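PDB 2JHP: VP4 CORE protein, which builds the cap on the viral messenger RNA inside the bluetongue virus core, acting as a guanylyl- and methyltransferase with S-adenosylmethionine as methyl donor. Local coordinates for residues D119-Y124 / S431-A436; E131-E136 / E404-L409. All coordinates share one frame; numbering follows the deposited sequence.

Interaction 1. Residues D119-Y124 / S431-A436; sequences DALRNY and SVIATA. With SAH (S-adenosyl-L-homocysteine), chain B.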
loop_
_atom_site.group_PDB
_atom_site.type_symbol
_atom_site.label_atom_id
_atom_site.label_comp_id
_atom_site.label_asym_id
_atom_site.label_seq_id
_atom_site.Cartn_x
_atom_site.Cartn_y
_atom_site.Cartn_z
ATOM N N ASP A 119 3.743 -0.783 4.210
ATOM C CA ASP A 119 4.770 -1.608 3.566
ATOM C C ASP A 119 5.026 -2.907 4.308
ATOM O O ASP A 119 5.349 -3.924 3.698
ATOM C CB ASP A 119 6.106 -0.858 3.461
ATOM C CG ASP A 119 6.113 0.221 2.377
ATOM O OD1 ASP A 119 5.065 0.549 1.776
ATOM O OD2 ASP A 119 7.208 0.763 2.149
ATOM N N ALA A 120 4.920 -2.849 5.627
ATOM C CA ALA A 120 5.093 -4.017 6.448
ATOM C C ALA A 120 3.950 -4.994 6.185
ATOM O O ALA A 120 4.183 -6.179 5.996
ATOM C CB ALA A 120 5.171 -3.628 7.892
ATOM N N LEU A 121 2.724 -4.490 6.123
ATOM C CA LEU A 121 1.576 -5.316 5.780
ATOM C C LEU A 121 1.635 -5.842 4.352
ATOM O O LEU A 121 1.171 -6.941 4.083
ATOM C CB LEU A 121 0.271 -4.548 5.981
ATOM C CG LEU A 121 -0.100 -4.098 7.393
ATOM C CD1 LEU A 121 -1.561 -3.609 7.417
ATOM C CD2 LEU A 121 0.113 -5.199 8.423
ATOM N N ARG A 122 2.185 -5.058 3.432
ATOM C CA ARG A 122 2.204 -5.463 2.042
ATOM C C ARG A 122 3.266 -6.522 1.792
ATOM O O ARG A 122 3.076 -7.404 0.950
ATOM C CB ARG A 122 2.417 -4.273 1.117
ATOM C CG ARG A 122 1.827 -4.493 -0.283
ATOM C CD ARG A 122 1.984 -3.292 -1.214
ATOM N NE ARG A 122 1.325 -2.113 -0.663
ATOM C CZ ARG A 122 1.959 -1.161 0.003
ATOM N NH1 ARG A 122 3.267 -1.262 0.176
ATOM N NH2 ARG A 122 1.286 -0.128 0.493
ATOM N N ASN A 123 4.378 -6.444 2.523
ATOM C CA ASN A 123 5.435 -7.429 2.368
ATOM C C ASN A 123 4.990 -8.780 2.841
ATOM O O ASN A 123 5.220 -9.742 2.167
ATOM C CB ASN A 123 6.740 -6.969 3.015
ATOM C CG ASN A 123 7.349 -5.748 2.305
ATOM O OD1 ASN A 123 6.894 -5.322 1.232
ATOM N ND2 ASN A 123 8.381 -5.177 2.915
ATOM N N TYR A 124 4.283 -8.833 3.961
ATOM C CA TYR A 124 3.669 -10.082 4.418
ATOM C C TYR A 124 2.762 -10.644 3.314
ATOM O O TYR A 124 2.776 -11.861 3.037
ATOM C CB TYR A 124 2.883 -9.870 5.723
ATOM C CG TYR A 124 1.912 -10.993 6.068
ATOM C CD1 TYR A 124 2.351 -12.154 6.714
ATOM C CD2 TYR A 124 0.549 -10.892 5.748
ATOM C CE1 TYR A 124 1.465 -13.181 7.035
ATOM C CE2 TYR A 124 -0.351 -11.922 6.063
ATOM C CZ TYR A 124 0.115 -13.065 6.706
ATOM O OH TYR A 124 -0.766 -14.093 7.013
ATOM N N SER A 431 -10.050 -13.091 2.688
ATOM C CA SER A 431 -8.784 -12.481 2.281
ATOM C C SER A 431 -7.641 -12.992 3.150
ATOM O O SER A 431 -7.862 -13.369 4.299
ATOM C CB SER A 431 -8.879 -10.962 2.346
ATOM O OG SER A 431 -7.629 -10.373 2.058
ATOM N N VAL A 432 -6.431 -13.024 2.593
ATOM C CA VAL A 432 -5.253 -13.454 3.352
ATOM C C VAL A 432 -4.855 -12.339 4.292
ATOM O O VAL A 432 -4.361 -12.588 5.387
ATOM C CB VAL A 432 -4.052 -13.820 2.450
ATOM C CG1 VAL A 432 -2.840 -14.171 3.284
ATOM C CG2 VAL A 432 -4.397 -14.984 1.533
ATOM N N ILE A 433 -5.062 -11.110 3.831
ATOM C CA ILE A 433 -4.813 -9.902 4.606
ATOM C C ILE A 433 -5.651 -8.781 4.029
ATOM O O ILE A 433 -5.552 -8.459 2.841
ATOM C CB ILE A 433 -3.303 -9.498 4.684
ATOM C CG1 ILE A 433 -3.146 -8.273 5.601
ATOM C CG2 ILE A 433 -2.701 -9.282 3.306
ATOM C CD1 ILE A 433 -1.731 -7.993 6.068
ATOM N N ALA A 434 -6.501 -8.207 4.870
ATOM C CA ALA A 434 -7.355 -7.100 4.450
ATOM C C ALA A 434 -7.358 -6.001 5.516
ATOM O O ALA A 434 -7.128 -6.274 6.702
ATOM C CB ALA A 434 -8.759 -7.604 4.168
ATOM N N THR A 435 -7.577 -4.763 5.089
ATOM C CA THR A 435 -7.665 -3.637 6.021
ATOM C C THR A 435 -8.995 -2.904 5.903
ATOM O O THR A 435 -9.591 -2.863 4.836
ATOM C CB THR A 435 -6.541 -2.602 5.810
ATOM O OG1 THR A 435 -6.586 -2.128 4.462
ATOM C CG2 THR A 435 -5.181 -3.191 6.120
ATOM N N ALA A 436 -9.434 -2.329 7.015
ATOM C CA ALA A 436 -10.608 -1.484 7.046
ATOM C C ALA A 436 -10.397 -0.329 8.016
ATOM O O ALA A 436 -9.904 -0.501 9.128
ATOM C CB ALA A 436 -11.839 -2.286 7.432
HETATM N N SAH B . -3.916 -1.313 -2.190
HETATM C CA SAH B . -2.807 -0.317 -2.323
HETATM C CB SAH B . -3.255 1.114 -2.639
HETATM C CG SAH B . -4.638 1.587 -2.232
HETATM S SD SAH B . -5.023 3.172 -3.026
HETATM C C SAH B . -1.853 -0.336 -1.140
HETATM O O SAH B . -1.491 -1.406 -0.645
HETATM O OXT SAH B . -1.394 0.708 -0.675
HETATM C "C5'" SAH B . -6.757 2.664 -3.205
HETATM C "C4'" SAH B . -7.109 2.242 -4.621
HETATM O "O4'" SAH B . -8.105 1.239 -4.612
HETATM C "C3'" SAH B . -7.644 3.398 -5.461
HETATM O "O3'" SAH B . -7.044 3.283 -6.741
HETATM C "C2'" SAH B . -9.135 3.121 -5.580
HETATM O "O2'" SAH B . -9.675 3.535 -6.806
HETATM C "C1'" SAH B . -9.177 1.597 -5.478
HETATM N N9 SAH B . -10.485 1.080 -5.014
HETATM C C8 SAH B . -11.323 1.640 -4.078
HETATM N N7 SAH B . -12.421 0.851 -3.952
HETATM C C5 SAH B . -12.300 -0.203 -4.792
HETATM C C6 SAH B . -13.114 -1.306 -5.063
HETATM N N6 SAH B . -14.272 -1.459 -4.425
HETATM N N1 SAH B . -12.713 -2.252 -5.989
HETATM C C2 SAH B . -11.504 -2.104 -6.647
HETATM N N3 SAH B . -10.694 -1.014 -6.382
HETATM C C4 SAH B . -11.082 -0.074 -5.470
#

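Interaction 2. Residues E131-E136 / E404-L409; sequences EFHGSE and EPRADL. With SAH (S-adenosyl-L-homocysteine), chain B.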
loop_
_atom_site.group_PDB
_atom_site.type_symbol
_atom_site.label_atom_id
_atom_site.label_comp_id
_atom_site.label_asym_id
_atom_site.label_seq_id
_atom_site.Cartn_x
_atom_site.Cartn_y
_atom_site.Cartn_z
ATOM N N GLU A 131 -3.055 -12.822 -5.597
ATOM C CA GLU A 131 -3.919 -11.725 -6.047
ATOM C C GLU A 131 -3.858 -10.479 -5.143
ATOM O O GLU A 131 -3.889 -10.599 -3.907
ATOM C CB GLU A 131 -5.373 -12.192 -6.141
ATOM C CG GLU A 131 -5.640 -13.323 -7.114
ATOM C CD GLU A 131 -7.105 -13.424 -7.505
ATOM O OE1 GLU A 131 -7.943 -12.752 -6.874
ATOM O OE2 GLU A 131 -7.424 -14.170 -8.449
ATOM N N PHE A 132 -3.775 -9.298 -5.768
ATOM C CA PHE A 132 -3.810 -8.012 -5.056
ATOM C C PHE A 132 -4.896 -7.107 -5.605
ATOM O O PHE A 132 -4.916 -6.801 -6.796
ATOM C CB PHE A 132 -2.467 -7.314 -5.112
ATOM C CG PHE A 132 -1.437 -7.983 -4.296
ATOM C CD1 PHE A 132 -0.863 -9.183 -4.723
ATOM C CD2 PHE A 132 -1.038 -7.438 -3.078
ATOM C CE1 PHE A 132 0.099 -9.822 -3.952
ATOM C CE2 PHE A 132 -0.077 -8.070 -2.293
ATOM C CZ PHE A 132 0.491 -9.265 -2.732
ATOM N N HIS A 133 -5.811 -6.693 -4.731
ATOM C CA HIS A 133 -6.908 -5.823 -5.141
ATOM C C HIS A 133 -6.768 -4.391 -4.619
ATOM O O HIS A 133 -6.025 -4.134 -3.671
ATOM C CB HIS A 133 -8.247 -6.460 -4.781
ATOM C CG HIS A 133 -8.480 -7.769 -5.474
ATOM N ND1 HIS A 133 -9.159 -7.869 -6.670
ATOM C CD2 HIS A 133 -8.088 -9.027 -5.159
ATOM C CE1 HIS A 133 -9.190 -9.132 -7.055
ATOM N NE2 HIS A 133 -8.548 -9.856 -6.156
ATOM N N GLY A 134 -7.465 -3.468 -5.285
ATOM C CA GLY A 134 -7.362 -2.024 -5.046
ATOM C C GLY A 134 -5.950 -1.497 -5.264
ATOM O O GLY A 134 -5.490 -0.612 -4.538
ATOM N N SER A 135 -5.257 -2.040 -6.259
ATOM C CA SER A 135 -3.815 -1.810 -6.362
ATOM C C SER A 135 -3.538 -0.534 -7.094
ATOM O O SER A 135 -4.383 -0.046 -7.816
ATOM C CB SER A 135 -3.105 -2.968 -7.074
ATOM O OG SER A 135 -3.319 -4.205 -6.420
ATOM N N GLU A 136 -2.341 -0.003 -6.886
ATOM C CA GLU A 136 -1.832 1.141 -7.638
ATOM C C GLU A 136 -0.335 0.965 -7.752
ATOM O O GLU A 136 0.181 -0.098 -7.392
ATOM C CB GLU A 136 -2.172 2.437 -6.933
ATOM C CG GLU A 136 -3.545 2.945 -7.201
ATOM C CD GLU A 136 -3.729 4.295 -6.598
ATOM O OE1 GLU A 136 -2.735 4.878 -6.128
ATOM O OE2 GLU A 136 -4.852 4.799 -6.585
ATOM N N GLU A 404 -7.249 -18.030 -6.387
ATOM C CA GLU A 404 -5.927 -17.932 -5.775
ATOM C C GLU A 404 -6.023 -17.149 -4.468
ATOM O O GLU A 404 -6.940 -16.333 -4.311
ATOM C CB GLU A 404 -4.968 -17.227 -6.739
ATOM C CG GLU A 404 -4.933 -17.814 -8.151
ATOM C CD GLU A 404 -4.110 -19.090 -8.250
ATOM O OE1 GLU A 404 -3.290 -19.346 -7.342
ATOM O OE2 GLU A 404 -4.277 -19.836 -9.242
ATOM N N PRO A 405 -5.102 -17.408 -3.511
ATOM C CA PRO A 405 -5.090 -16.569 -2.305
ATOM C C PRO A 405 -4.887 -15.079 -2.633
ATOM O O PRO A 405 -4.055 -14.741 -3.466
ATOM C CB PRO A 405 -3.933 -17.137 -1.464
ATOM C CG PRO A 405 -3.184 -18.042 -2.348
ATOM C CD PRO A 405 -4.082 -18.473 -3.459
ATOM N N ARG A 406 -5.659 -14.220 -1.969
ATOM C CA ARG A 406 -5.769 -12.806 -2.298
ATOM C C ARG A 406 -5.416 -11.887 -1.129
ATOM O O ARG A 406 -5.497 -12.288 0.017
ATOM C CB ARG A 406 -7.186 -12.501 -2.780
ATOM C CG ARG A 406 -8.265 -12.822 -1.757
ATOM C CD ARG A 406 -9.676 -12.476 -2.254
ATOM N NE ARG A 406 -9.909 -11.030 -2.363
ATOM C CZ ARG A 406 -10.881 -10.484 -3.090
ATOM N NH1 ARG A 406 -11.716 -11.245 -3.799
ATOM N NH2 ARG A 406 -11.024 -9.170 -3.113
ATOM N N ALA A 407 -5.030 -10.654 -1.443
ATOM C CA ALA A 407 -4.789 -9.596 -0.462
ATOM C C ALA A 407 -5.654 -8.382 -0.794
ATOM O O ALA A 407 -5.931 -8.106 -1.965
ATOM C CB ALA A 407 -3.316 -9.198 -0.445
ATOM N N ASP A 408 -6.067 -7.646 0.234
ATOM C CA ASP A 408 -7.057 -6.575 0.051
ATOM C C ASP A 408 -6.731 -5.316 0.870
ATOM O O ASP A 408 -7.461 -4.917 1.782
ATOM C CB ASP A 408 -8.452 -7.127 0.338
ATOM C CG ASP A 408 -8.887 -8.151 -0.702
ATOM O OD1 ASP A 408 -9.466 -7.732 -1.731
ATOM O OD2 ASP A 408 -8.649 -9.369 -0.488
ATOM N N LEU A 409 -5.605 -4.710 0.522
ATOM C CA LEU A 409 -4.990 -3.704 1.361
ATOM C C LEU A 409 -5.422 -2.275 0.977
ATOM O O LEU A 409 -5.343 -1.882 -0.183
ATOM C CB LEU A 409 -3.465 -3.868 1.323
ATOM C CG LEU A 409 -2.872 -5.173 1.863
ATOM C CD1 LEU A 409 -1.444 -5.369 1.446
ATOM C CD2 LEU A 409 -2.992 -5.212 3.367
HETATM N N SAH B . -3.916 -1.313 -2.190
HETATM C CA SAH B . -2.807 -0.317 -2.323
HETATM C CB SAH B . -3.255 1.114 -2.639
HETATM C CG SAH B . -4.638 1.587 -2.232
HETATM S SD SAH B . -5.023 3.172 -3.026
HETATM C C SAH B . -1.853 -0.336 -1.140
HETATM O O SAH B . -1.491 -1.406 -0.645
HETATM O OXT SAH B . -1.394 0.708 -0.675
HETATM C "C5'" SAH B . -6.757 2.664 -3.205
HETATM C "C4'" SAH B . -7.109 2.242 -4.621
HETATM O "O4'" SAH B . -8.105 1.239 -4.612
HETATM C "C3'" SAH B . -7.644 3.398 -5.461
HETATM O "O3'" SAH B . -7.044 3.283 -6.741
HETATM C "C2'" SAH B . -9.135 3.121 -5.580
HETATM O "O2'" SAH B . -9.675 3.535 -6.806
HETATM C "C1'" SAH B . -9.177 1.597 -5.478
HETATM N N9 SAH B . -10.485 1.080 -5.014
HETATM C C8 SAH B . -11.323 1.640 -4.078
HETATM N N7 SAH B . -12.421 0.851 -3.952
HETATM C C5 SAH B . -12.300 -0.203 -4.792
HETATM C C6 SAH B . -13.114 -1.306 -5.063
HETATM N N6 SAH B . -14.272 -1.459 -4.425
HETATM N N1 SAH B . -12.713 -2.252 -5.989
HETATM C C2 SAH B . -11.504 -2.104 -6.647
HETATM N N3 SAH B . -10.694 -1.014 -6.382
HETATM C C4 SAH B . -11.082 -0.074 -5.470
HETATM O O HOH W 1 -4.298 -5.293 -1.633
#

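Interaction 1. Residues D119-Y124 / S431-A436
Two nitrogens of Arg122 reach the carboxylate oxygen O of S-adenosyl-L-homocysteine (SAH): NE binds SAH O at 2.9 Å, nearly straight at 162°, while NH2 makes a weak second bond to it. NH2 also donates to SAH OXT at 3.0 Å, so the guanidinium meets the ligand carboxylate along one edge. From another edge NH1 bonds to Asp119 OD1 at 3.0 Å, and this salt bridge one helical turn back helps fix how the group is turned. The Asp119 oxygen lies almost in the guanidinium plane but is itself approached from above its carboxylate plane. A bend at chi3 turns the end of the arginine toward the ligand. Arg122 also lines a pocket for bound guanine.

Arg122 leaves the helix on the side away from residues 431-436. Leu121 and Tyr124 face the strand instead, with the helix running roughly antiparallel to it, at 152°. This is a helix laid on the central sheet of a class I (Rossmann-like) methyltransferase domain, with strand 433-437 inside the sheet.

Ile433 makes most of the contact from the strand side. With CG1 anti to its backbone N (chi1 -176°), the chain stretches toward the helix, and its CD1 fits against Leu121 O and, at 3.7 Å, Tyr124 CD2. The Leu121 side chain crosses that of Ile433 at about a right angle, and its CD1 goes on to meet Thr435 CG2 at 3.9 Å. The edge of the Tyr124 ring lies near Val432 O. Its hydroxyl is hydrogen-bonded to Glu505, and Thr435 OG1 bonds to the backbone N of Phe410, leaving the threonine methyl to Leu121. Leu477 of helix 470-480 packs against both Leu121 and Tyr124.

Interaction 2. Residues E131-E136 / E404-L409
Glu131-Phe132 and Arg406-Ala407 pair as parallel strands, joined by Glu131 N to Pro405 O (3.0 Å), Ala407 N to Glu131 O (2.7 Å) and His133 N to Ala407 O (3.1 Å). On the face carrying Glu131 and Arg406, the Arg406 guanidinium lies flat on the His133 ring, centres 4.1 Å apart and planes at 22°, with NH2 over the rim. It is held there by Asp408, which it grips side-on through NE and NH2, one carboxylate oxygen each. The imidazole is fixed as well: NE2 donates to Glu131 OE1 at 3.0 Å, reaching it on the anti side and out of the carboxylate plane. On the other face Ala407 CB sits over the Phe132 ring in a CH-pi contact.

Past the pairing the two segments part, and a water bridges His133 O and Leu409 N. Beyond it the SAH amino nitrogen is held by Gly134 O (2.9 Å) and Leu409 O, while Glu136 OE2 takes the ribose O3' at 2.7 Å. This is the topological switch point of a Rossmann-like methyltransferase sheet, where the central strands end and their loops diverge around the bound SAH.

How the interactions relate
Both contacts are largely buried and reach the same sheet, in which strands 406-408 and 433-437 are neighbours: Val432 N meets Arg406 O and Ile433 O meets Asp408 N, probable hydrogen bonds that join them. Helix 114-128 leads directly into strand 131-132, and interaction 1 packs that helix on the sheet while interaction 2 pairs the strand within it; of the residues that touch, Glu404 and Pro405 alone are exposed. Apolar contacts join helix to strand in interaction 1, whereas backbone bonds and a polar cluster dominate interaction 2. They meet again at the ligand: 119-124 supplies a partner, Arg122, for its carboxylate, while interaction 2 holds its amino group and ribose.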